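Local atomic coordinates of cyclopropane mycolic acid synthase MmaA2 (PDB entry 1TPY), a protein that catalyses formation of a cis cyclopropane ring at the distal double bond of alpha mycolic acids, using S-adenosyl-L-methionine as the one-carbon donor. Residues L5-E10 with L93-N98; Q31-A36 with C73-T78. One frame throughout, in Å; residues are numbered along the deposited sequence.

Contact 1: L5-E10 with L93-N98. With SAH (S-adenosyl-L-homocysteine), chain C.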
loop_
_atom_site.group_PDB
_atom_site.type_symbol
_atom_site.label_atom_id
_atom_site.label_comp_id
_atom_site.label_asym_id
_atom_site.label_seq_id
_atom_site.Cartn_x
_atom_site.Cartn_y
_atom_site.Cartn_z
ATOM N N LEU A 5 -6.600 -20.622 -3.568
ATOM C CA LEU A 5 -6.120 -19.266 -3.371
ATOM C C LEU A 5 -7.273 -18.349 -3.002
ATOM O O LEU A 5 -7.677 -17.475 -3.764
ATOM C CB LEU A 5 -5.351 -18.742 -4.600
ATOM C CG LEU A 5 -5.811 -18.870 -6.056
ATOM C CD1 LEU A 5 -7.049 -18.023 -6.339
ATOM C CD2 LEU A 5 -4.653 -18.416 -6.944
ATOM N N THR A 6 -7.837 -18.593 -1.826
ATOM C CA THR A 6 -8.905 -17.752 -1.338
ATOM C C THR A 6 -8.196 -16.731 -0.450
ATOM O O THR A 6 -7.340 -17.085 0.366
ATOM C CB THR A 6 -9.969 -18.565 -0.556
ATOM O OG1 THR A 6 -9.333 -19.475 0.342
ATOM C CG2 THR A 6 -10.847 -19.356 -1.527
ATOM N N PRO A 7 -8.508 -15.440 -0.641
ATOM C CA PRO A 7 -7.930 -14.316 0.103
ATOM C C PRO A 7 -7.777 -14.513 1.611
ATOM O O PRO A 7 -8.584 -15.193 2.253
ATOM C CB PRO A 7 -8.875 -13.171 -0.239
ATOM C CG PRO A 7 -9.235 -13.472 -1.656
ATOM C CD PRO A 7 -9.510 -14.960 -1.610
ATOM N N HIS A 8 -6.728 -13.919 2.170
ATOM C CA HIS A 8 -6.483 -13.999 3.607
ATOM C C HIS A 8 -7.252 -12.864 4.285
ATOM O O HIS A 8 -6.654 -11.924 4.823
ATOM C CB HIS A 8 -4.986 -13.861 3.896
ATOM C CG HIS A 8 -4.160 -14.986 3.352
ATOM N ND1 HIS A 8 -3.075 -14.783 2.525
ATOM C CD2 HIS A 8 -4.245 -16.324 3.539
ATOM C CE1 HIS A 8 -2.526 -15.948 2.230
ATOM N NE2 HIS A 8 -3.217 -16.899 2.833
ATOM N N PHE A 9 -8.582 -12.950 4.247
ATOM C CA PHE A 9 -9.433 -11.919 4.841
ATOM C C PHE A 9 -9.152 -11.630 6.312
ATOM O O PHE A 9 -8.970 -10.479 6.695
ATOM C CB PHE A 9 -10.917 -12.282 4.687
ATOM C CG PHE A 9 -11.414 -12.230 3.265
ATOM C CD1 PHE A 9 -11.446 -13.377 2.480
ATOM C CD2 PHE A 9 -11.833 -11.025 2.708
ATOM C CE1 PHE A 9 -11.886 -13.326 1.165
ATOM C CE2 PHE A 9 -12.273 -10.966 1.392
ATOM C CZ PHE A 9 -12.301 -12.121 0.618
ATOM N N GLU A 10 -9.120 -12.670 7.134
ATOM C CA GLU A 10 -8.891 -12.496 8.565
ATOM C C GLU A 10 -7.625 -11.708 8.916
ATOM O O GLU A 10 -7.697 -10.716 9.640
ATOM C CB GLU A 10 -8.866 -13.865 9.264
ATOM C CG GLU A 10 -8.871 -13.774 10.791
ATOM C CD GLU A 10 -9.022 -15.131 11.469
ATOM O OE1 GLU A 10 -10.019 -15.838 11.181
ATOM O OE2 GLU A 10 -8.149 -15.489 12.291
ATOM N N LEU A 93 -10.191 -3.153 -5.299
ATOM C CA LEU A 93 -10.320 -4.398 -4.558
ATOM C C LEU A 93 -9.716 -4.211 -3.175
ATOM O O LEU A 93 -8.659 -3.599 -3.028
ATOM C CB LEU A 93 -9.581 -5.534 -5.271
ATOM C CG LEU A 93 -9.870 -5.760 -6.756
ATOM C CD1 LEU A 93 -8.967 -6.886 -7.275
ATOM C CD2 LEU A 93 -11.340 -6.109 -6.962
ATOM N N THR A 94 -10.400 -4.728 -2.162
ATOM C CA THR A 94 -9.911 -4.652 -0.795
ATOM C C THR A 94 -10.508 -5.790 0.028
ATOM O O THR A 94 -11.612 -6.260 -0.243
ATOM C CB THR A 94 -10.256 -3.304 -0.134
ATOM O OG1 THR A 94 -9.769 -3.303 1.214
ATOM C CG2 THR A 94 -11.766 -3.069 -0.135
ATOM N N LEU A 95 -9.760 -6.242 1.024
ATOM C CA LEU A 95 -10.209 -7.321 1.882
ATOM C C LEU A 95 -10.814 -6.748 3.155
ATOM O O LEU A 95 -11.309 -7.482 4.014
ATOM C CB LEU A 95 -9.027 -8.226 2.226
ATOM C CG LEU A 95 -8.259 -8.796 1.032
ATOM C CD1 LEU A 95 -7.178 -9.741 1.548
ATOM C CD2 LEU A 95 -9.213 -9.533 0.101
ATOM N N SER A 96 -10.768 -5.424 3.263
ATOM C CA SER A 96 -11.295 -4.716 4.424
ATOM C C SER A 96 -12.762 -4.326 4.279
ATOM O O SER A 96 -13.135 -3.617 3.346
ATOM C CB SER A 96 -10.470 -3.459 4.679
ATOM O OG SER A 96 -11.189 -2.546 5.487
ATOM N N LYS A 97 -13.598 -4.788 5.204
ATOM C CA LYS A 97 -15.018 -4.454 5.151
ATOM C C LYS A 97 -15.229 -2.956 5.334
ATOM O O LYS A 97 -16.017 -2.344 4.613
ATOM C CB LYS A 97 -15.803 -5.210 6.226
ATOM C CG LYS A 97 -16.336 -6.558 5.764
ATOM C CD LYS A 97 -17.320 -7.146 6.772
ATOM C CE LYS A 97 -16.611 -7.834 7.932
ATOM N NZ LYS A 97 -15.964 -9.122 7.534
ATOM N N ASN A 98 -14.534 -2.366 6.300
ATOM C CA ASN A 98 -14.679 -0.936 6.544
ATOM C C ASN A 98 -14.250 -0.119 5.333
ATOM O O ASN A 98 -14.884 0.876 4.992
ATOM C CB ASN A 98 -13.866 -0.507 7.768
ATOM C CG ASN A 98 -14.390 -1.115 9.051
ATOM O OD1 ASN A 98 -15.493 -1.665 9.084
ATOM N ND2 ASN A 98 -13.605 -1.011 10.123
HETATM N N SAH C . -3.523 1.281 -1.472
HETATM C CA SAH C . -4.039 2.009 -0.313
HETATM C CB SAH C . -4.212 1.083 0.918
HETATM C CG SAH C . -2.989 0.312 1.413
HETATM S SD SAH C . -3.333 -0.718 2.866
HETATM C C SAH C . -3.123 3.180 0.048
HETATM O O SAH C . -2.026 3.267 -0.532
HETATM O OXT SAH C . -3.504 3.988 0.916
HETATM C "C5'" SAH C . -3.247 -2.393 2.178
HETATM C "C4'" SAH C . -4.445 -2.661 1.254
HETATM O "O4'" SAH C . -4.259 -3.824 0.412
HETATM C "C3'" SAH C . -5.754 -2.889 2.007
HETATM O "O3'" SAH C . -6.811 -2.184 1.331
HETATM C "C2'" SAH C . -5.943 -4.378 1.940
HETATM O "O2'" SAH C . -7.322 -4.746 2.121
HETATM C "C1'" SAH C . -5.403 -4.675 0.580
HETATM N N9 SAH C . -5.037 -6.132 0.338
HETATM C C8 SAH C . -4.229 -6.984 1.021
HETATM N N7 SAH C . -4.119 -8.184 0.546
HETATM C C5 SAH C . -4.945 -8.131 -0.581
HETATM C C6 SAH C . -5.304 -9.078 -1.579
HETATM N N6 SAH C . -4.842 -10.326 -1.586
HETATM N N1 SAH C . -6.165 -8.674 -2.573
HETATM C C2 SAH C . -6.640 -7.407 -2.574
HETATM N N3 SAH C . -6.377 -6.431 -1.690
HETATM C C4 SAH C . -5.510 -6.872 -0.710
#
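The Phe9 ring meets Leu95 aslant, and the two side chains cross at about a right angle; Phe9 CE2 lies 3.6 Å from Leu95 CD2, with CD2 and CZ of the ring a little farther from the same methyl. The other branch lies over a face of the adenine of S-adenosyl-L-homocysteine (SAH), Leu95 CD1 standing 3.5 Å from SAH C5. With CG beside the backbone N (chi1 -55°), the fork of Leu95 lies between the two partners, one methyl for each. Pro7 CB completes the apolar cluster at 3.7 Å from Leu95 CD2, and Pro7 also packs on Glu124, which binds the same cofactor. The polar grip is on the ribose: Leu95 N donates to SAH O2' at 3.1 Å (160°), and Thr94 OG1 shares a hydrogen bond of 3.0 Å with SAH O2'. Thr94 OG1, placed anti to its backbone N (chi1 179°), also accepts from Ser96 N at 3.1 Å. This ST turn ties the threonine hydroxyl to the chain that follows. Ser96 OG in turn caps helix 97-108 at Gln99 N and bonds Asp17, just past the end of helix 9-16. Ribose held where strand 89-94, second in chain order in the mixed sheet, ends, with an apolar side chain against the adenine, is typical of the cofactor site in Rossmann-like, S-adenosylmethionine-dependent methyltransferases.

Contact 2: Q31-A36 with C73-T78. With SAH (S-adenosyl-L-homocysteine), chain C; 16A (cetyl-trimethyl-ammonium), chain D; CO3 (carbonate ion), chain B.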
loop_
_atom_site.group_PDB
_atom_site.type_symbol
_atom_site.label_atom_id
_atom_site.label_comp_id
_atom_site.label_asym_id
_atom_site.label_seq_id
_atom_site.Cartn_x
_atom_site.Cartn_y
_atom_site.Cartn_z
ATOM N N GLN A 31 -6.972 9.661 4.100
ATOM C CA GLN A 31 -6.860 8.324 4.667
ATOM C C GLN A 31 -5.942 7.426 3.834
ATOM O O GLN A 31 -6.148 6.213 3.744
ATOM C CB GLN A 31 -8.247 7.679 4.796
ATOM C CG GLN A 31 -9.291 8.549 5.485
ATOM C CD GLN A 31 -8.853 9.037 6.856
ATOM O OE1 GLN A 31 -8.453 8.248 7.715
ATOM N NE2 GLN A 31 -8.935 10.350 7.068
ATOM N N THR A 32 -4.937 8.028 3.205
ATOM C CA THR A 32 -3.977 7.254 2.433
ATOM C C THR A 32 -3.141 6.570 3.507
ATOM O O THR A 32 -2.799 7.177 4.518
ATOM C CB THR A 32 -3.093 8.156 1.553
ATOM O OG1 THR A 32 -3.911 8.821 0.582
ATOM C CG2 THR A 32 -2.049 7.325 0.834
ATOM N N TYR A 33 -2.830 5.300 3.297
ATOM C CA TYR A 33 -2.094 4.540 4.288
ATOM C C TYR A 33 -0.922 3.848 3.613
ATOM O O TYR A 33 -0.911 2.631 3.447
ATOM C CB TYR A 33 -3.051 3.523 4.912
ATOM C CG TYR A 33 -2.628 2.945 6.243
ATOM C CD1 TYR A 33 -3.402 1.965 6.857
ATOM C CD2 TYR A 33 -1.466 3.369 6.887
ATOM C CE1 TYR A 33 -3.039 1.418 8.075
ATOM C CE2 TYR A 33 -1.087 2.826 8.117
ATOM C CZ TYR A 33 -1.888 1.847 8.701
ATOM O OH TYR A 33 -1.552 1.296 9.914
ATOM N N SER A 34 0.064 4.652 3.228
ATOM C CA SER A 34 1.256 4.176 2.545
ATOM C C SER A 34 2.259 5.328 2.473
ATOM O O SER A 34 1.908 6.479 2.705
ATOM C CB SER A 34 0.888 3.699 1.134
ATOM O OG SER A 34 0.098 4.671 0.458
ATOM N N CYS A 35 3.506 5.018 2.140
ATOM C CA CYS A 35 4.544 6.039 2.075
ATOM C C CYS A 35 4.227 7.259 1.202
ATOM O O CYS A 35 3.910 7.133 0.016
ATOM C CB CYS A 35 5.856 5.421 1.601
ATOM S SG CYS A 35 7.232 6.606 1.597
ATOM N N ALA A 36 4.345 8.442 1.796
ATOM C CA ALA A 36 4.085 9.690 1.084
ATOM C C ALA A 36 5.318 10.100 0.274
ATOM O O ALA A 36 6.366 9.472 0.377
ATOM C CB ALA A 36 3.722 10.781 2.078
ATOM N N CYS A 73 -7.079 -1.073 -2.733
ATOM C CA CYS A 73 -7.442 0.344 -2.793
ATOM C C CYS A 73 -7.532 1.114 -1.482
ATOM O O CYS A 73 -7.646 2.340 -1.493
ATOM C CB CYS A 73 -8.774 0.494 -3.534
ATOM S SG CYS A 73 -10.157 -0.335 -2.710
ATOM N N GLY A 74 -7.497 0.412 -0.360
ATOM C CA GLY A 74 -7.587 1.104 0.908
ATOM C C GLY A 74 -8.878 1.890 1.002
ATOM O O GLY A 74 -9.952 1.358 0.713
ATOM N N TRP A 75 -8.774 3.160 1.391
ATOM C CA TRP A 75 -9.942 4.011 1.537
ATOM C C TRP A 75 -10.316 4.800 0.283
ATOM O O TRP A 75 -11.040 5.797 0.351
ATOM C CB TRP A 75 -9.759 4.933 2.745
ATOM C CG TRP A 75 -10.014 4.232 4.057
ATOM C CD1 TRP A 75 -11.229 3.962 4.617
ATOM C CD2 TRP A 75 -9.035 3.650 4.930
ATOM N NE1 TRP A 75 -11.069 3.246 5.783
ATOM C CE2 TRP A 75 -9.733 3.041 5.997
ATOM C CE3 TRP A 75 -7.636 3.586 4.914
ATOM C CZ2 TRP A 75 -9.080 2.372 7.040
ATOM C CZ3 TRP A 75 -6.983 2.921 5.954
ATOM C CH2 TRP A 75 -7.709 2.323 7.002
ATOM N N GLY A 76 -9.806 4.352 -0.859
ATOM C CA GLY A 76 -10.151 4.959 -2.134
ATOM C C GLY A 76 -9.609 6.277 -2.653
ATOM O O GLY A 76 -9.993 6.686 -3.753
ATOM N N ALA A 77 -8.729 6.947 -1.916
ATOM C CA ALA A 77 -8.206 8.232 -2.397
ATOM C C ALA A 77 -7.524 8.112 -3.759
ATOM O O ALA A 77 -7.693 8.968 -4.626
ATOM C CB ALA A 77 -7.236 8.834 -1.378
ATOM N N THR A 78 -6.753 7.049 -3.950
ATOM C CA THR A 78 -6.063 6.864 -5.217
ATOM C C THR A 78 -7.044 6.787 -6.383
ATOM O O THR A 78 -6.868 7.473 -7.389
ATOM C CB THR A 78 -5.176 5.604 -5.190
ATOM O OG1 THR A 78 -4.178 5.753 -4.173
ATOM C CG2 THR A 78 -4.478 5.406 -6.546
HETATM N N SAH C . -3.523 1.281 -1.472
HETATM C CA SAH C . -4.039 2.009 -0.313
HETATM C CB SAH C . -4.212 1.083 0.918
HETATM C CG SAH C . -2.989 0.312 1.413
HETATM S SD SAH C . -3.333 -0.718 2.866
HETATM C C SAH C . -3.123 3.180 0.048
HETATM O O SAH C . -2.026 3.267 -0.532
HETATM O OXT SAH C . -3.504 3.988 0.916
HETATM C "C5'" SAH C . -3.247 -2.393 2.178
HETATM C "C4'" SAH C . -4.445 -2.661 1.254
HETATM O "O4'" SAH C . -4.259 -3.824 0.412
HETATM C "C3'" SAH C . -5.754 -2.889 2.007
HETATM O "O3'" SAH C . -6.811 -2.184 1.331
HETATM C "C2'" SAH C . -5.943 -4.378 1.940
HETATM O "O2'" SAH C . -7.322 -4.746 2.121
HETATM C "C1'" SAH C . -5.403 -4.675 0.580
HETATM N N9 SAH C . -5.037 -6.132 0.338
HETATM C C8 SAH C . -4.229 -6.984 1.021
HETATM N N7 SAH C . -4.119 -8.184 0.546
HETATM C C5 SAH C . -4.945 -8.131 -0.581
HETATM C C6 SAH C . -5.304 -9.078 -1.579
HETATM N N6 SAH C . -4.842 -10.326 -1.586
HETATM N N1 SAH C . -6.165 -8.674 -2.573
HETATM C C2 SAH C . -6.640 -7.407 -2.574
HETATM N N3 SAH C . -6.377 -6.431 -1.690
HETATM C C4 SAH C . -5.510 -6.872 -0.710
HETATM C C1 16A D . 4.079 1.617 7.704
HETATM C C2 16A D . 4.296 0.104 7.737
HETATM C C3 16A D . 5.798 -0.222 7.741
HETATM C C4 16A D . 6.148 -1.702 7.793
HETATM C C5 16A D . 7.677 -1.861 7.793
HETATM C C6 16A D . 8.195 -3.307 7.842
HETATM C C7 16A D . 7.895 -4.163 9.098
HETATM C C8 16A D . 7.986 -5.703 8.966
HETATM C C9 16A D . 7.219 -6.360 7.793
HETATM C C10 16A D . 5.678 -6.228 7.813
HETATM C C11 16A D . 4.957 -6.453 6.461
HETATM C C12 16A D . 3.523 -5.906 6.383
HETATM C C13 16A D . 3.456 -4.575 5.626
HETATM C C14 16A D . 2.043 -3.996 5.639
HETATM C C15 16A D . 2.137 -2.557 5.103
HETATM C C16 16A D . 0.750 -1.900 5.252
HETATM N N1 16A D . 0.368 -0.465 4.896
HETATM C C17 16A D . -0.825 0.121 5.090
HETATM C C18 16A D . 1.341 0.516 5.512
HETATM C C19 16A D . 0.540 -0.282 3.404
HETATM C C CO3 B . 3.868 1.003 1.355
HETATM O O1 CO3 B . 4.134 2.457 1.156
HETATM O O2 CO3 B . 3.466 0.548 2.561
HETATM O O3 CO3 B . 4.036 0.136 0.326
HETATM O O HOH W 1 -6.061 4.584 1.572
#
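Trp75 leans across onto Gln31, its CB lying 3.7 Å from Gln31 CB. Trp75 CG keeps to the same methylene, brought there by a first torsion that sets it beside the backbone N (chi1 -78°). Farther along the indole, Trp75 CE3 comes within 3.2 Å of Gln31 O, a backbone oxygen that sits obliquely to the ring. Next, CZ3 of Trp75 reaches Tyr33 CD1 at 3.8 Å, the tyrosine carbon lying at the indole edge, in its plane, while the two side chains run the same way. The indole also packs edge-to-face with His102. Trp75 stands in the type II' turn from Cys73 to Gly76, closed by a bond from Gly76 N to Cys73 O; this is the glycine-rich loop between the first strand and helix 77-86, the signature of the Rossmann-like methyltransferase fold. A water bridges the two segments and the ligand, accepting from Trp75 N and donating to both Gln31 O and SAH OXT. The SAH carboxylate takes two direct bonds as well: Tyr33 N gives SAH OXT a nearly straight one of 2.8 Å (176°), and Ser34 OG, also bonded to Lys52, donates to SAH O at 2.7 Å. One face of the Tyr33 ring carries a methyl of the cationic detergent head, C17 of 16A lying 3.5 Å above the plane over its centre, and the phenol OH bonds Tyr265 and His15. Beyond, Cys35 N donates to carbonate O1 at 2.8 Å.

From the N terminus, residues 5-10 lead into helix 9-16, and the chain then passes through 31-36, in the loop before helix 45-57. Strand 67-71 follows, and at 73-78 the chain returns to 31-36, closing the inner loop of contact 2. Helix 77-86 and strand 89-94 then carry it to 93-98, where contact 1 closes the outer loop on 5-10, so that contact 2 is nested within contact 1. Their centres lie about 16 Å apart, yet Leu93 O and Cys73 N meet at 3.0 Å, probably hydrogen-bonded, joining strand 89-94 to the loop just after strand 67-71. Together they fasten two N-terminal segments over adjacent strand ends, contact 1 at the nucleoside of SAH and contact 2 at its amino-acid end.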